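Local coordinates for superoxide dismutase 1 (Perkinsus marinus, PDB 2CW2), which probably removes superoxide radicals formed within cells, converting them to hydrogen peroxide and molecular oxygen at an iron centre, at residues H48-T53 / Y193-R198. Sequence-based numbering, arbitrary orientation.
Sequences HMSAET and YYIDYR
S50 and D196 face each other with CA atoms 6.7 Å apart, and T53 and I195 with theirs at 6.3 Å, so that the start of helix 51-73 is set against the short helix 194-197. The D196 carboxylate carries most of the polar contact. Its OD1 takes S50 OG on the syn lone pair at 2.6 Å, while OD2 accepts two bonds from opposite faces of the carboxylate plane: S50 N, 3.0 Å away, donates almost straight (173°), and T53 OG1 comes in at 2.7 Å. Three bonds thus fix the rotation of the group, and the start of the helix would probably favour its anionic form. S50 OG stands between its backbone N and carbonyl carbon (chi1 66°), which lets the same oxygen accept from T53 N as the helix cap. This N-cap serine therefore ties the first long helix of the alpha-hairpin domain to the C-terminal domain of the iron/manganese superoxide dismutase fold. T53 lies one helical turn before the iron ligand H57. A water extends the network, donating to T53 OG1 and accepting from I195 N.

Further back along the loop, Y197 OH donates to H48 O at 2.7 Å, the carbonyl oxygen lying at the edge of the phenol ring; N207 holds the H48 imidazole through ND1. On the other flank, the extended E52 side chain lays its carboxylate end over I195 CG2, OE1 coming within 3.6 Å of that methyl. E52 OE2 forms a salt bridge to R198 of the second subunit, which brings this edge of the contact into the dimer interface.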
loop_
_atom_site.group_PDB
_atom_site.type_symbol
_atom_site.label_atom_id
_atom_site.label_comp_id
_atom_site.label_asym_id
_atom_site.label_seq_id
_atom_site.Cartn_x
_atom_site.Cartn_y
_atom_site.Cartn_z
ATOM N N HIS A 48 18.985 7.211 9.060
ATOM C CA HIS A 48 17.533 7.364 9.017
ATOM C C HIS A 48 16.882 6.644 7.828
ATOM O O HIS A 48 15.793 6.098 7.945
ATOM C CB HIS A 48 17.196 8.864 8.991
ATOM C CG HIS A 48 18.022 9.661 9.950
ATOM N ND1 HIS A 48 17.942 9.484 11.312
ATOM C CD2 HIS A 48 18.994 10.581 9.746
ATOM C CE1 HIS A 48 18.799 10.292 11.911
ATOM N NE2 HIS A 48 19.454 10.963 10.984
ATOM N N MET A 49 17.550 6.659 6.683
ATOM C CA MET A 49 17.057 5.965 5.500
ATOM C C MET A 49 18.270 5.342 4.827
ATOM O O MET A 49 19.275 6.026 4.602
ATOM C CB MET A 49 16.374 6.951 4.530
ATOM C CG MET A 49 15.629 6.295 3.350
ATOM S SD MET A 49 14.749 7.506 2.348
ATOM C CE MET A 49 13.493 8.113 3.547
ATOM N N SER A 50 18.183 4.050 4.515
ATOM C CA SER A 50 19.355 3.326 4.034
ATOM C C SER A 50 19.642 3.573 2.565
ATOM O O SER A 50 18.755 3.969 1.809
ATOM C CB SER A 50 19.206 1.822 4.254
ATOM O OG SER A 50 18.164 1.268 3.465
ATOM N N ALA A 51 20.883 3.289 2.161
ATOM C CA ALA A 51 21.228 3.252 0.735
ATOM C C ALA A 51 20.390 2.224 -0.025
ATOM O O ALA A 51 19.994 2.445 -1.185
ATOM C CB ALA A 51 22.728 2.950 0.552
ATOM N N GLU A 52 20.113 1.093 0.615
ATOM C CA GLU A 52 19.318 0.064 -0.050
ATOM C C GLU A 52 17.903 0.602 -0.339
ATOM O O GLU A 52 17.357 0.394 -1.432
ATOM C CB GLU A 52 19.257 -1.230 0.784
ATOM C CG GLU A 52 18.433 -2.295 0.080
ATOM C CD GLU A 52 18.297 -3.589 0.851
ATOM O OE1 GLU A 52 18.924 -3.729 1.913
ATOM O OE2 GLU A 52 17.562 -4.483 0.366
ATOM N N THR A 53 17.332 1.329 0.627
ATOM C CA THR A 53 16.020 1.963 0.419
ATOM C C THR A 53 16.042 2.971 -0.727
ATOM O O THR A 53 15.206 2.920 -1.632
ATOM C CB THR A 53 15.526 2.612 1.704
ATOM O OG1 THR A 53 15.083 1.583 2.590
ATOM C CG2 THR A 53 14.248 3.473 1.463
ATOM N N TYR A 193 9.583 2.478 3.595
ATOM C CA TYR A 193 10.199 2.240 4.890
ATOM C C TYR A 193 10.421 0.768 5.253
ATOM O O TYR A 193 11.110 0.480 6.229
ATOM C CB TYR A 193 9.373 2.899 6.009
ATOM C CG TYR A 193 7.931 2.404 6.147
ATOM C CD1 TYR A 193 7.611 1.286 6.925
ATOM C CD2 TYR A 193 6.881 3.094 5.535
ATOM C CE1 TYR A 193 6.286 0.859 7.053
ATOM C CE2 TYR A 193 5.561 2.671 5.657
ATOM C CZ TYR A 193 5.270 1.560 6.417
ATOM O OH TYR A 193 3.949 1.172 6.547
ATOM N N TYR A 194 9.825 -0.156 4.510
ATOM C CA TYR A 194 9.833 -1.559 4.972
ATOM C C TYR A 194 11.221 -2.189 5.110
ATOM O O TYR A 194 11.416 -3.038 5.984
ATOM C CB TYR A 194 8.945 -2.466 4.117
ATOM C CG TYR A 194 8.224 -3.514 4.943
ATOM C CD1 TYR A 194 7.125 -3.166 5.719
ATOM C CD2 TYR A 194 8.635 -4.845 4.951
ATOM C CE1 TYR A 194 6.438 -4.106 6.466
ATOM C CE2 TYR A 194 7.955 -5.806 5.717
ATOM C CZ TYR A 194 6.856 -5.415 6.462
ATOM O OH TYR A 194 6.151 -6.315 7.222
ATOM N N ILE A 195 12.162 -1.799 4.250
ATOM C CA ILE A 195 13.523 -2.347 4.311
ATOM C C ILE A 195 14.195 -1.946 5.617
ATOM O O ILE A 195 14.923 -2.729 6.231
ATOM C CB ILE A 195 14.353 -1.874 3.114
ATOM C CG1 ILE A 195 13.783 -2.432 1.821
ATOM C CG2 ILE A 195 15.830 -2.336 3.208
ATOM C CD1 ILE A 195 14.389 -1.775 0.568
ATOM N N ASP A 196 13.919 -0.721 6.049
ATOM C CA ASP A 196 14.599 -0.146 7.198
ATOM C C ASP A 196 13.879 -0.323 8.504
ATOM O O ASP A 196 14.520 -0.336 9.563
ATOM C CB ASP A 196 14.814 1.340 6.958
ATOM C CG ASP A 196 15.658 1.591 5.751
ATOM O OD1 ASP A 196 16.495 0.713 5.444
ATOM O OD2 ASP A 196 15.564 2.616 5.051
ATOM N N TYR A 197 12.551 -0.427 8.444
ATOM C CA TYR A 197 11.733 -0.346 9.660
ATOM C C TYR A 197 10.696 -1.466 9.734
ATOM O O TYR A 197 9.989 -1.565 10.716
ATOM C CB TYR A 197 11.017 1.022 9.739
ATOM C CG TYR A 197 12.017 2.140 9.900
ATOM C CD1 TYR A 197 12.678 2.338 11.121
ATOM C CD2 TYR A 197 12.386 2.922 8.821
ATOM C CE1 TYR A 197 13.633 3.345 11.272
ATOM C CE2 TYR A 197 13.338 3.924 8.959
ATOM C CZ TYR A 197 13.958 4.128 10.184
ATOM O OH TYR A 197 14.925 5.111 10.275
ATOM N N ARG A 198 10.598 -2.262 8.669
ATOM C CA ARG A 198 9.545 -3.265 8.527
ATOM C C ARG A 198 8.195 -2.607 8.829
ATOM O O ARG A 198 7.887 -1.562 8.268
ATOM C CB ARG A 198 9.818 -4.458 9.445
ATOM C CG ARG A 198 11.096 -5.225 9.068
ATOM C CD ARG A 198 10.909 -6.213 7.901
ATOM N NE ARG A 198 12.145 -6.953 7.637
ATOM C CZ ARG A 198 13.167 -6.499 6.923
ATOM N NH1 ARG A 198 13.121 -5.308 6.322
ATOM N NH2 ARG A 198 14.255 -7.250 6.789
HETATM O O HOH W 1 12.171 0.633 2.631
#